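Local coordinates for SLT domain-containing protein (PDB 6TAB) that probably hydrolyses peptidoglycan as a lysozyme-like enzyme with altered substrate specificity, helping the predator Bdellovibrio bacteriovorus leave its prey cell, at residues A[152-157]-A[162-167]; A[157-162]-A[173-178]; A[182-185]-A[189-192]; A[201-206]-A[226-231]. All coordinates share one frame; numbering follows the deposited sequence.

Contact 1. Residues A[152-157]-A[162-167]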
loop_
_atom_site.group_PDB
_atom_site.type_symbol
_atom_site.label_atom_id
_atom_site.label_comp_id
_atom_site.label_asym_id
_atom_site.label_seq_id
_atom_site.Cartn_x
_atom_site.Cartn_y
_atom_site.Cartn_z
ATOM N N TYR A 152 -11.397 -1.383 -13.180
ATOM C CA TYR A 152 -10.789 -0.680 -14.354
ATOM C C TYR A 152 -10.118 -1.702 -15.292
ATOM O O TYR A 152 -9.285 -2.501 -14.853
ATOM C CB TYR A 152 -9.754 0.359 -13.897
ATOM C CG TYR A 152 -9.045 1.070 -15.025
ATOM C CD1 TYR A 152 -9.657 2.101 -15.724
ATOM C CD2 TYR A 152 -7.773 0.698 -15.432
ATOM C CE1 TYR A 152 -9.023 2.755 -16.774
ATOM C CE2 TYR A 152 -7.121 1.352 -16.471
ATOM C CZ TYR A 152 -7.743 2.384 -17.144
ATOM O OH TYR A 152 -7.114 3.029 -18.170
ATOM N N THR A 153 -10.489 -1.678 -16.577
ATOM C CA THR A 153 -9.899 -2.549 -17.581
ATOM C C THR A 153 -8.593 -1.940 -18.124
ATOM O O THR A 153 -8.563 -0.838 -18.697
ATOM C CB THR A 153 -10.883 -2.837 -18.723
ATOM O OG1 THR A 153 -12.079 -3.369 -18.151
ATOM C CG2 THR A 153 -10.306 -3.826 -19.715
ATOM N N GLU A 154 -7.489 -2.673 -17.902
ATOM C CA GLU A 154 -6.122 -2.262 -18.298
ATOM C C GLU A 154 -5.882 -2.533 -19.800
ATOM O O GLU A 154 -6.701 -3.185 -20.490
ATOM C CB GLU A 154 -5.096 -3.022 -17.438
ATOM C CG GLU A 154 -5.232 -2.855 -15.927
ATOM C CD GLU A 154 -4.784 -1.530 -15.330
ATOM O OE1 GLU A 154 -4.233 -0.681 -16.082
ATOM O OE2 GLU A 154 -4.933 -1.371 -14.087
ATOM N N ASP A 155 -4.721 -2.079 -20.310
ATOM C CA ASP A 155 -4.406 -2.188 -21.758
ATOM C C ASP A 155 -3.470 -3.378 -22.042
ATOM O O ASP A 155 -3.010 -3.495 -23.161
ATOM C CB ASP A 155 -3.858 -0.875 -22.332
ATOM C CG ASP A 155 -2.489 -0.432 -21.851
ATOM O OD1 ASP A 155 -1.789 -1.253 -21.211
ATOM O OD2 ASP A 155 -2.141 0.769 -22.104
ATOM N N PHE A 156 -3.275 -4.277 -21.060
ATOM C CA PHE A 156 -2.408 -5.483 -21.195
ATOM C C PHE A 156 -3.197 -6.735 -20.782
ATOM O O PHE A 156 -4.202 -6.631 -20.057
ATOM C CB PHE A 156 -1.117 -5.313 -20.375
ATOM C CG PHE A 156 -1.278 -4.972 -18.909
ATOM C CD1 PHE A 156 -1.429 -5.970 -17.958
ATOM C CD2 PHE A 156 -1.260 -3.653 -18.462
ATOM C CE1 PHE A 156 -1.553 -5.671 -16.609
ATOM C CE2 PHE A 156 -1.402 -3.352 -17.109
ATOM C CZ PHE A 156 -1.575 -4.365 -16.190
ATOM N N ASN A 157 -2.739 -7.923 -21.234
ATOM C CA ASN A 157 -3.412 -9.201 -21.027
ATOM C C ASN A 157 -2.890 -9.947 -19.794
ATOM O O ASN A 157 -1.694 -9.885 -19.424
ATOM C CB ASN A 157 -3.277 -10.105 -22.251
ATOM C CG ASN A 157 -4.196 -9.769 -23.405
ATOM O OD1 ASN A 157 -5.185 -9.029 -23.249
ATOM N ND2 ASN A 157 -3.848 -10.296 -24.589
ATOM N N ASN A 162 -7.008 -12.337 -21.922
ATOM C CA ASN A 162 -8.068 -11.379 -21.609
ATOM C C ASN A 162 -7.454 -10.168 -20.902
ATOM O O ASN A 162 -6.553 -10.319 -20.062
ATOM C CB ASN A 162 -9.146 -12.050 -20.733
ATOM C CG ASN A 162 -9.769 -13.266 -21.401
ATOM O OD1 ASN A 162 -9.765 -14.370 -20.839
ATOM N ND2 ASN A 162 -10.257 -13.089 -22.615
ATOM N N ARG A 163 -7.938 -8.949 -21.222
ATOM C CA ARG A 163 -7.377 -7.772 -20.582
ATOM C C ARG A 163 -7.538 -7.868 -19.050
ATOM O O ARG A 163 -8.580 -8.287 -18.510
ATOM C CB ARG A 163 -8.022 -6.472 -21.073
ATOM C CG ARG A 163 -7.856 -6.181 -22.553
ATOM C CD ARG A 163 -6.451 -5.969 -23.054
ATOM N NE ARG A 163 -6.433 -5.635 -24.481
ATOM C CZ ARG A 163 -6.682 -6.473 -25.494
ATOM N NH1 ARG A 163 -6.708 -7.807 -25.321
ATOM N NH2 ARG A 163 -6.795 -5.938 -26.699
ATOM N N VAL A 164 -6.473 -7.474 -18.335
ATOM C CA VAL A 164 -6.475 -7.446 -16.870
ATOM C C VAL A 164 -7.516 -6.427 -16.356
ATOM O O VAL A 164 -7.597 -5.302 -16.876
ATOM C CB VAL A 164 -5.071 -7.140 -16.310
ATOM C CG1 VAL A 164 -5.072 -6.843 -14.822
ATOM C CG2 VAL A 164 -4.136 -8.307 -16.613
ATOM N N ILE A 165 -8.268 -6.832 -15.319
ATOM C CA ILE A 165 -9.220 -5.959 -14.598
ATOM C C ILE A 165 -8.660 -5.696 -13.193
ATOM O O ILE A 165 -8.515 -6.632 -12.378
ATOM C CB ILE A 165 -10.653 -6.554 -14.584
ATOM C CG1 ILE A 165 -11.162 -6.888 -16.007
ATOM C CG2 ILE A 165 -11.599 -5.610 -13.843
ATOM C CD1 ILE A 165 -12.490 -7.641 -16.068
ATOM N N SER A 166 -8.362 -4.420 -12.896
ATOM C CA SER A 166 -7.885 -4.003 -11.594
ATOM C C SER A 166 -9.094 -3.689 -10.693
ATOM O O SER A 166 -10.041 -3.035 -11.170
ATOM C CB SER A 166 -6.937 -2.821 -11.758
ATOM O OG SER A 166 -5.762 -3.204 -12.475
ATOM N N ARG A 167 -9.039 -4.105 -9.419
ATOM C CA ARG A 167 -10.233 -4.105 -8.568
ATOM C C ARG A 167 -9.978 -3.570 -7.157
ATOM O O ARG A 167 -8.935 -3.814 -6.520
ATOM C CB ARG A 167 -10.810 -5.526 -8.461
ATOM C CG ARG A 167 -11.266 -6.140 -9.782
ATOM C CD ARG A 167 -11.773 -7.552 -9.645
ATOM N NE ARG A 167 -12.231 -8.150 -10.880
ATOM C CZ ARG A 167 -13.380 -7.973 -11.501
ATOM N NH1 ARG A 167 -14.310 -7.211 -10.938
ATOM N NH2 ARG A 167 -13.598 -8.595 -12.668
HETATM O O HOH W 1 -5.440 -2.752 -25.136
#
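With CG anti to its own carbonyl carbon (chi1 -57°) and a second bend at chi2 (-74°), Glu-154 folds its carboxylate back to Ser-166, whose OG lies beside its own backbone N. Ser-166 OG donates to Glu-154 OE2 at 2.6 Å, using the anti lone pair of the acid. The backbones pair as antiparallel strands: Tyr-152 and Ser-166 exchange two hydrogen bonds, and Thr-153 faces Ile-165 in a non-hydrogen-bonded pair. Beyond them the register slips by two residues in a beta bulge. Val-164 O accepts from Glu-154 N at 2.8 Å, whereas Val-164 N donates to Phe-156 O at 3.0 Å. Phe-156 CB points away from the other strand, but its first torsion brings the ring back, with Phe-156 CE1 3.7 Å from Val-164 CG2; Glu-154 CB lies over one face of that ring, toward its rim. Past the bulge, Arg-163 NH1 reaches an in-plane lone pair of Asn-157 OD1 at 2.8 Å, although the oxygen stands 26° out of the guanidinium plane. A water bridges Arg-163 NE and Asp-155 O. This beta hairpin lies at the surface; Val-164 leans on Ser-173 just before helix 174-178, and Arg-167 bonds to His-191 and to Asn-196 of helix 193-211.

Contact 2. Residues A[157-162]-A[173-178]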
loop_
_atom_site.group_PDB
_atom_site.type_symbol
_atom_site.label_atom_id
_atom_site.label_comp_id
_atom_site.label_asym_id
_atom_site.label_seq_id
_atom_site.Cartn_x
_atom_site.Cartn_y
_atom_site.Cartn_z
ATOM N N ASN A 157 -2.739 -7.923 -21.234
ATOM C CA ASN A 157 -3.412 -9.201 -21.027
ATOM C C ASN A 157 -2.890 -9.947 -19.794
ATOM O O ASN A 157 -1.694 -9.885 -19.424
ATOM C CB ASN A 157 -3.277 -10.105 -22.251
ATOM C CG ASN A 157 -4.196 -9.769 -23.405
ATOM O OD1 ASN A 157 -5.185 -9.029 -23.249
ATOM N ND2 ASN A 157 -3.848 -10.296 -24.589
ATOM N N ASP A 158 -3.796 -10.760 -19.247
ATOM C CA ASP A 158 -3.496 -11.850 -18.354
ATOM C C ASP A 158 -2.946 -13.031 -19.184
ATOM O O ASP A 158 -2.854 -12.969 -20.426
ATOM C CB ASP A 158 -4.703 -12.209 -17.466
ATOM C CG ASP A 158 -5.885 -12.868 -18.157
ATOM O OD1 ASP A 158 -5.695 -13.449 -19.283
ATOM O OD2 ASP A 158 -7.027 -12.825 -17.531
ATOM N N SER A 159 -2.567 -14.116 -18.501
ATOM C CA SER A 159 -1.898 -15.244 -19.163
ATOM C C SER A 159 -2.835 -15.998 -20.129
ATOM O O SER A 159 -2.348 -16.735 -20.994
ATOM C CB SER A 159 -1.293 -16.190 -18.169
ATOM O OG SER A 159 -2.293 -16.902 -17.457
ATOM N N ASN A 160 -4.159 -15.777 -20.040
ATOM C CA ASN A 160 -5.137 -16.459 -20.911
ATOM C C ASN A 160 -5.559 -15.586 -22.109
ATOM O O ASN A 160 -6.371 -16.049 -22.929
ATOM C CB ASN A 160 -6.403 -16.854 -20.134
ATOM C CG ASN A 160 -6.157 -17.800 -18.978
ATOM O OD1 ASN A 160 -5.429 -18.780 -19.116
ATOM N ND2 ASN A 160 -6.778 -17.519 -17.836
ATOM N N GLY A 161 -5.025 -14.358 -22.226
ATOM C CA GLY A 161 -5.322 -13.452 -23.332
ATOM C C GLY A 161 -6.560 -12.568 -23.164
ATOM O O GLY A 161 -7.022 -11.995 -24.175
ATOM N N ASN A 162 -7.008 -12.337 -21.922
ATOM C CA ASN A 162 -8.068 -11.379 -21.609
ATOM C C ASN A 162 -7.454 -10.168 -20.902
ATOM O O ASN A 162 -6.553 -10.319 -20.062
ATOM C CB ASN A 162 -9.146 -12.050 -20.733
ATOM C CG ASN A 162 -9.769 -13.266 -21.401
ATOM O OD1 ASN A 162 -9.765 -14.370 -20.839
ATOM N ND2 ASN A 162 -10.257 -13.089 -22.615
ATOM N N SER A 173 -5.281 -7.019 -9.082
ATOM C CA SER A 173 -5.903 -7.966 -10.010
ATOM C C SER A 173 -5.741 -9.418 -9.527
ATOM O O SER A 173 -4.831 -9.729 -8.740
ATOM C CB SER A 173 -5.388 -7.777 -11.444
ATOM O OG SER A 173 -3.984 -7.628 -11.497
ATOM N N ILE A 174 -6.646 -10.294 -9.976
ATOM C CA ILE A 174 -6.731 -11.607 -9.341
ATOM C C ILE A 174 -5.498 -12.493 -9.661
ATOM O O ILE A 174 -5.007 -13.167 -8.739
ATOM C CB ILE A 174 -8.057 -12.314 -9.643
ATOM C CG1 ILE A 174 -8.256 -13.540 -8.756
ATOM C CG2 ILE A 174 -8.223 -12.662 -11.119
ATOM C CD1 ILE A 174 -9.698 -14.031 -8.707
ATOM N N GLU A 175 -4.994 -12.517 -10.904
ATOM C CA GLU A 175 -3.848 -13.393 -11.238
ATOM C C GLU A 175 -2.596 -12.870 -10.503
ATOM O O GLU A 175 -1.871 -13.628 -9.811
ATOM C CB GLU A 175 -3.690 -13.516 -12.761
ATOM C CG GLU A 175 -2.584 -14.457 -13.198
ATOM C CD GLU A 175 -2.562 -14.767 -14.684
ATOM O OE1 GLU A 175 -2.363 -13.852 -15.486
ATOM O OE2 GLU A 175 -2.701 -15.941 -15.026
ATOM N N SER A 176 -2.269 -11.590 -10.700
ATOM C CA SER A 176 -1.057 -11.038 -10.077
ATOM C C SER A 176 -1.141 -11.113 -8.548
ATOM O O SER A 176 -0.159 -11.488 -7.874
ATOM C CB SER A 176 -0.749 -9.635 -10.570
ATOM O OG SER A 176 -1.755 -8.728 -10.159
ATOM N N GLY A 177 -2.304 -10.809 -7.973
ATOM C CA GLY A 177 -2.476 -10.854 -6.507
ATOM C C GLY A 177 -2.299 -12.256 -5.929
ATOM O O GLY A 177 -1.706 -12.473 -4.880
ATOM N N ASN A 178 -2.909 -13.248 -6.582
ATOM C CA ASN A 178 -2.885 -14.610 -6.042
ATOM C C ASN A 178 -1.453 -15.203 -6.081
ATOM O O ASN A 178 -1.140 -16.060 -5.239
ATOM C CB ASN A 178 -3.934 -15.503 -6.720
ATOM C CG ASN A 178 -5.322 -15.399 -6.104
ATOM O OD1 ASN A 178 -5.483 -14.800 -5.024
ATOM N ND2 ASN A 178 -6.310 -15.998 -6.777
#
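One serine engages both oxygens of a single carboxylate: Ser-159 N donates to Glu-175 OE1 at 3.0 Å, and Ser-159 OG donates to Glu-175 OE2 at 2.6 Å. Each oxygen uses its syn lone pair, the one on the side of its twin, and this forked grip fixes the rotation of the acid group. Glu-175 gets there with CG anti to the backbone N (chi1 -177°) and the chain extended beyond it, spanning the gap between the first turn of helix 174-178 and the tip of the hairpin formed by strands 151-154 and 163-167. That tip is a type I beta turn from Asp-158 to Gly-161, combined with an Asx turn. Asp-158 OD1 accepts from Asn-160 N at 2.9 Å and from Asn-162 N at 3.2 Å, the two donors approaching from opposite faces of the carboxylate plane. The nearest atom of Asp-158 is CB, 3.5 Å from Glu-175 OE1; Asp-158 OD1 stays 5.1 Å from that oxygen. Any repulsion between the two acids is probably eased by the donors round them: two backbone N-H groups at Asp-158, an N-H and a hydroxyl at Glu-175. The side chain of Asp-158 also rests on Val-164 of the returning strand.

Contact 3. Residues A[182-185]-A[189-192]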
loop_
_atom_site.group_PDB
_atom_site.type_symbol
_atom_site.label_atom_id
_atom_site.label_comp_id
_atom_site.label_asym_id
_atom_site.label_seq_id
_atom_site.Cartn_x
_atom_site.Cartn_y
_atom_site.Cartn_z
ATOM N N CYS A 182 -2.508 -14.308 -1.710
ATOM C CA CYS A 182 -3.671 -13.550 -1.255
ATOM C C CYS A 182 -4.914 -14.447 -1.130
ATOM O O CYS A 182 -5.811 -14.104 -0.329
ATOM C CB CYS A 182 -3.889 -12.304 -2.134
ATOM S SG CYS A 182 -2.508 -11.119 -1.980
ATOM N N GLY A 183 -4.978 -15.571 -1.874
ATOM C CA GLY A 183 -6.071 -16.523 -1.764
ATOM C C GLY A 183 -7.459 -15.936 -2.063
ATOM O O GLY A 183 -8.424 -16.279 -1.390
ATOM N N PHE A 184 -7.572 -15.105 -3.102
ATOM C CA PHE A 184 -8.885 -14.667 -3.619
ATOM C C PHE A 184 -9.590 -15.852 -4.303
ATOM O O PHE A 184 -9.093 -16.370 -5.297
ATOM C CB PHE A 184 -8.703 -13.512 -4.615
ATOM C CG PHE A 184 -8.078 -12.255 -4.045
ATOM C CD1 PHE A 184 -8.658 -11.556 -2.979
ATOM C CD2 PHE A 184 -6.980 -11.687 -4.675
ATOM C CE1 PHE A 184 -8.099 -10.366 -2.529
ATOM C CE2 PHE A 184 -6.416 -10.503 -4.220
ATOM C CZ PHE A 184 -6.995 -9.824 -3.163
ATOM N N LYS A 185 -10.761 -16.254 -3.805
ATOM C CA LYS A 185 -11.504 -17.405 -4.356
ATOM C C LYS A 185 -12.284 -17.044 -5.634
ATOM O O LYS A 185 -12.478 -17.898 -6.500
ATOM C CB LYS A 185 -12.407 -18.006 -3.276
ATOM C CG LYS A 185 -11.647 -18.720 -2.162
ATOM C CD LYS A 185 -12.507 -19.571 -1.254
ATOM C CE LYS A 185 -13.608 -18.801 -0.547
ATOM N NZ LYS A 185 -13.071 -17.800 0.409
ATOM N N ASP A 189 -14.191 -11.344 -4.148
ATOM C CA ASP A 189 -13.308 -11.230 -2.980
ATOM C C ASP A 189 -12.378 -10.001 -3.057
ATOM O O ASP A 189 -11.972 -9.471 -2.000
ATOM C CB ASP A 189 -12.537 -12.536 -2.753
ATOM C CG ASP A 189 -13.464 -13.684 -2.364
ATOM O OD1 ASP A 189 -14.153 -13.555 -1.324
ATOM O OD2 ASP A 189 -13.541 -14.680 -3.128
ATOM N N LEU A 190 -12.021 -9.549 -4.271
ATOM C CA LEU A 190 -11.166 -8.346 -4.408
ATOM C C LEU A 190 -11.943 -7.063 -4.035
ATOM O O LEU A 190 -11.306 -6.053 -3.673
ATOM C CB LEU A 190 -10.532 -8.257 -5.808
ATOM C CG LEU A 190 -9.415 -9.287 -6.099
ATOM C CD1 LEU A 190 -10.008 -10.590 -6.649
ATOM C CD2 LEU A 190 -8.336 -8.732 -7.040
ATOM N N HIS A 191 -13.289 -7.113 -4.084
ATOM C CA HIS A 191 -14.134 -5.991 -3.697
ATOM C C HIS A 191 -14.472 -6.018 -2.195
ATOM O O HIS A 191 -15.190 -5.121 -1.697
ATOM C CB HIS A 191 -15.364 -5.943 -4.621
ATOM C CG HIS A 191 -15.047 -5.686 -6.067
ATOM N ND1 HIS A 191 -14.627 -4.470 -6.530
ATOM C CD2 HIS A 191 -14.995 -6.538 -7.128
ATOM C CE1 HIS A 191 -14.384 -4.544 -7.829
ATOM N NE2 HIS A 191 -14.612 -5.834 -8.240
ATOM N N ASP A 192 -13.984 -7.015 -1.448
ATOM C CA ASP A 192 -14.032 -7.043 0.018
ATOM C C ASP A 192 -12.877 -6.181 0.516
ATOM O O ASP A 192 -11.715 -6.572 0.307
ATOM C CB ASP A 192 -13.961 -8.488 0.535
ATOM C CG ASP A 192 -13.894 -8.636 2.054
ATOM O OD1 ASP A 192 -13.566 -7.627 2.760
ATOM O OD2 ASP A 192 -14.102 -9.798 2.540
HETATM O O HOH W 2 -14.660 -15.681 0.324
#
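Two successive backbone N-H groups converge on Asp-189 OD2: that of Ser-186, its stronger partner, and that of Lys-185, whose N lies 3.3 Å from OD2 in a weak, bent bond (122° at the hydrogen). The same oxygen also lies against Lys-185 CB. The other carboxylate oxygen, OD1, accepts from Gln-195 NE2 of helix 193-211 and from a water at 2.7 Å. The same water accepts a hydrogen bond from Lys-185 NZ, 2.6 Å away, toward which the lysine chain curls by bends at chi3 and chi4. Lys-185 NZ and Asp-189 OD1 remain 4.7 Å apart, so the opposite charges meet through the water and not directly.

Next to these polar groups the contact is apolar. Leu-190 lies across the Phe-184 ring at about a right angle, in a CH-pi contact that puts CG 3.6 Å from the ring centroid and 6° off the normal. Its CD1 branch extends toward the base of the ring, 3.6 Å from Phe-184 CG, and its CD2 branch reaches Phe-184 CE2 at 3.8 Å. The opposite face is covered near its rim by Cys-182 CB, which leaves the phenyl sandwiched. Phe-184 is further placed by its backbone N, bonded to Asn-178 OD1, and by side-chain packing on Gln-195 and Cys-199. The Cys-182 to Cys-199 disulfide ties the loop to helix 193-211, and Asp-192 begins that helix, its OD1 accepting from Leu-194 N in a classic side-chain N-cap.

Contact 4. Residues A[201-206]-A[226-231]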
loop_
_atom_site.group_PDB
_atom_site.type_symbol
_atom_site.label_atom_id
_atom_site.label_comp_id
_atom_site.label_asym_id
_atom_site.label_seq_id
_atom_site.Cartn_x
_atom_site.Cartn_y
_atom_site.Cartn_z
ATOM N N ILE A 201 -0.756 -5.491 1.989
ATOM C CA ILE A 201 0.290 -5.764 2.990
ATOM C C ILE A 201 1.246 -6.874 2.489
ATOM O O ILE A 201 2.481 -6.734 2.618
ATOM C CB ILE A 201 -0.301 -6.074 4.392
ATOM C CG1 ILE A 201 -1.039 -4.855 4.967
ATOM C CG2 ILE A 201 0.788 -6.541 5.312
ATOM C CD1 ILE A 201 -1.974 -5.162 6.119
ATOM N N ARG A 202 0.707 -7.974 1.946
ATOM C CA ARG A 202 1.559 -9.062 1.414
ATOM C C ARG A 202 2.494 -8.536 0.308
ATOM O O ARG A 202 3.673 -8.978 0.233
ATOM C CB ARG A 202 0.726 -10.236 0.873
ATOM C CG ARG A 202 -0.049 -11.032 1.919
ATOM C CD ARG A 202 -0.849 -12.169 1.272
ATOM N NE ARG A 202 -1.557 -13.020 2.210
ATOM C CZ ARG A 202 -1.097 -14.147 2.760
ATOM N NH1 ARG A 202 0.164 -14.527 2.573
ATOM N NH2 ARG A 202 -1.912 -14.890 3.502
ATOM N N ILE A 203 2.025 -7.678 -0.598
ATOM C CA ILE A 203 2.825 -7.174 -1.717
ATOM C C ILE A 203 3.977 -6.299 -1.194
ATOM O O ILE A 203 5.161 -6.491 -1.568
ATOM C CB ILE A 203 1.934 -6.430 -2.738
ATOM C CG1 ILE A 203 0.904 -7.372 -3.386
ATOM C CG2 ILE A 203 2.778 -5.714 -3.784
ATOM C CD1 ILE A 203 -0.206 -6.648 -4.172
ATOM N N LEU A 204 3.675 -5.383 -0.242
ATOM C CA LEU A 204 4.711 -4.552 0.402
ATOM C C LEU A 204 5.707 -5.431 1.190
ATOM O O LEU A 204 6.932 -5.176 1.181
ATOM C CB LEU A 204 4.076 -3.491 1.306
ATOM C CG LEU A 204 3.273 -2.396 0.595
ATOM C CD1 LEU A 204 2.461 -1.578 1.590
ATOM C CD2 LEU A 204 4.192 -1.447 -0.203
ATOM N N ASP A 205 5.190 -6.426 1.925
ATOM C CA ASP A 205 6.047 -7.303 2.744
ATOM C C ASP A 205 7.109 -8.015 1.866
ATOM O O ASP A 205 8.264 -8.220 2.309
ATOM C CB ASP A 205 5.228 -8.330 3.540
ATOM C CG ASP A 205 6.020 -9.140 4.549
ATOM O OD1 ASP A 205 6.312 -8.575 5.640
ATOM O OD2 ASP A 205 6.317 -10.334 4.266
ATOM N N ARG A 206 6.761 -8.393 0.664
ATOM C CA ARG A 206 7.711 -9.021 -0.226
ATOM C C ARG A 206 8.723 -8.009 -0.756
ATOM O O ARG A 206 9.908 -8.209 -0.579
ATOM C CB ARG A 206 7.015 -9.677 -1.428
ATOM C CG ARG A 206 8.043 -10.414 -2.313
ATOM C CD ARG A 206 7.662 -10.731 -3.716
ATOM N NE ARG A 206 6.727 -11.798 -3.796
ATOM C CZ ARG A 206 6.152 -12.258 -4.937
ATOM N NH1 ARG A 206 6.376 -11.744 -6.170
ATOM N NH2 ARG A 206 5.285 -13.219 -4.815
ATOM N N ALA A 226 6.888 0.503 -5.560
ATOM C CA ALA A 226 6.824 0.962 -6.976
ATOM C C ALA A 226 6.915 -0.224 -7.953
ATOM O O ALA A 226 6.615 -0.064 -9.130
ATOM C CB ALA A 226 7.894 1.997 -7.248
ATOM N N ARG A 227 7.347 -1.421 -7.492
ATOM C CA ARG A 227 7.267 -2.630 -8.378
ATOM C C ARG A 227 5.811 -2.880 -8.833
ATOM O O ARG A 227 5.587 -3.329 -9.976
ATOM C CB ARG A 227 7.790 -3.874 -7.637
ATOM C CG ARG A 227 9.284 -3.883 -7.320
ATOM C CD ARG A 227 9.940 -5.164 -7.692
ATOM N NE ARG A 227 11.328 -5.234 -7.279
ATOM C CZ ARG A 227 12.152 -6.149 -7.783
ATOM N NH1 ARG A 227 11.809 -6.843 -8.881
ATOM N NH2 ARG A 227 13.332 -6.328 -7.212
ATOM N N TYR A 228 4.818 -2.610 -7.968
ATOM C CA TYR A 228 3.397 -2.969 -8.241
ATOM C C TYR A 228 2.551 -1.727 -8.595
ATOM O O TYR A 228 1.705 -1.823 -9.491
ATOM C CB TYR A 228 2.770 -3.703 -7.036
ATOM C CG TYR A 228 1.492 -4.444 -7.389
ATOM C CD1 TYR A 228 0.244 -3.821 -7.319
ATOM C CD2 TYR A 228 1.529 -5.765 -7.833
ATOM C CE1 TYR A 228 -0.918 -4.471 -7.720
ATOM C CE2 TYR A 228 0.379 -6.427 -8.222
ATOM C CZ TYR A 228 -0.847 -5.778 -8.192
ATOM O OH TYR A 228 -1.997 -6.422 -8.598
ATOM N N TRP A 229 2.731 -0.604 -7.877
ATOM C CA TRP A 229 1.777 0.556 -7.951
ATOM C C TRP A 229 2.394 1.773 -8.659
ATOM O O TRP A 229 3.411 2.334 -8.227
ATOM C CB TRP A 229 1.281 0.954 -6.555
ATOM C CG TRP A 229 0.342 -0.004 -5.894
ATOM C CD1 TRP A 229 -0.991 -0.141 -6.157
ATOM C CD2 TRP A 229 0.640 -0.941 -4.835
ATOM N NE1 TRP A 229 -1.544 -1.111 -5.365
ATOM C CE2 TRP A 229 -0.579 -1.598 -4.517
ATOM C CE3 TRP A 229 1.810 -1.298 -4.125
ATOM C CZ2 TRP A 229 -0.656 -2.537 -3.477
ATOM C CZ3 TRP A 229 1.724 -2.210 -3.099
ATOM C CH2 TRP A 229 0.516 -2.839 -2.798
ATOM N N SER A 230 1.696 2.251 -9.696
ATOM C CA SER A 230 2.106 3.440 -10.446
ATOM C C SER A 230 2.128 4.712 -9.573
ATOM O O SER A 230 2.963 5.598 -9.787
ATOM C CB SER A 230 1.205 3.614 -11.651
ATOM O OG SER A 230 -0.127 3.981 -11.253
ATOM N N VAL A 231 1.243 4.793 -8.562
ATOM C CA VAL A 231 1.139 6.005 -7.695
ATOM C C VAL A 231 2.401 6.181 -6.841
ATOM O O VAL A 231 2.647 7.291 -6.352
ATOM C CB VAL A 231 -0.140 6.038 -6.828
ATOM C CG1 VAL A 231 -1.389 6.094 -7.711
ATOM C CG2 VAL A 231 -0.195 4.931 -5.770
#
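Ile-203 splits its two branches between neighbouring aromatic residues, Tyr-228 and Trp-229, in the interior of the lysozyme-like SLT fold, where helix 193-211 meets the loop that precedes helix 238-248; Ile-203, Leu-204 and Trp-229 are all buried here. The longer branch ends over the tyrosine: CD1 stands 4.0 Å from the centroid of the Tyr-228 ring, only 3° off its normal, a CH-pi contact over the face. The shorter branch, CG2, placed anti to the backbone N, fits between the two residues, 3.8 Å from Tyr-228 CB and 3.7 Å from Trp-229 CZ3. One residue further along the helix, Leu-204 adds CD2 at 3.9 Å from the same CZ3, so that the six-membered end of the indole is met by both aliphatic side chains. No hydrogen bond joins the two segments; the contact is made by apolar packing and the CH-pi contact.

Polar groups further out hold the rings in place. Tyr-228 OH is hydrogen-bonded to Ser-176 OG of helix 174-178, and Trp-229 NE1 donates to Leu-170 O, which helps to set the rotation of the indole. Helix 125-144 closes in through Leu-136 against Leu-204 and through Met-139 and Glu-143 against Trp-229. Arg-227 secures the loop by a salt bridge to Asp-211. The aromatic pair is also in direct contact with itself: Tyr-228 CD1 lies over the centre of the Trp-229 ring system, 3.6 Å above its plane.

In the fold
All four contacts belong to the lysozyme-like SLT domain. Contacts 1 and 2, whose centres are 8 Å apart, interlock along the chain: their segments alternate and share Asn-157 and Asn-162, so the hairpin and helix 174-178 are packed together at the surface. Contacts 3 and 4 follow in series. The centre of contact 3 lies about 14 Å from that of contact 2 and 16 Å from that of contact 1; it touches both and leads into helix 193-211. That helix carries half of contact 4, which is buried, its centre about 6 Å from the chain's centre and 16 to 18 Å from the centres of the other three. Helix 174-178 links the outer hairpin to both contact 3 and contact 4, joining surface to core.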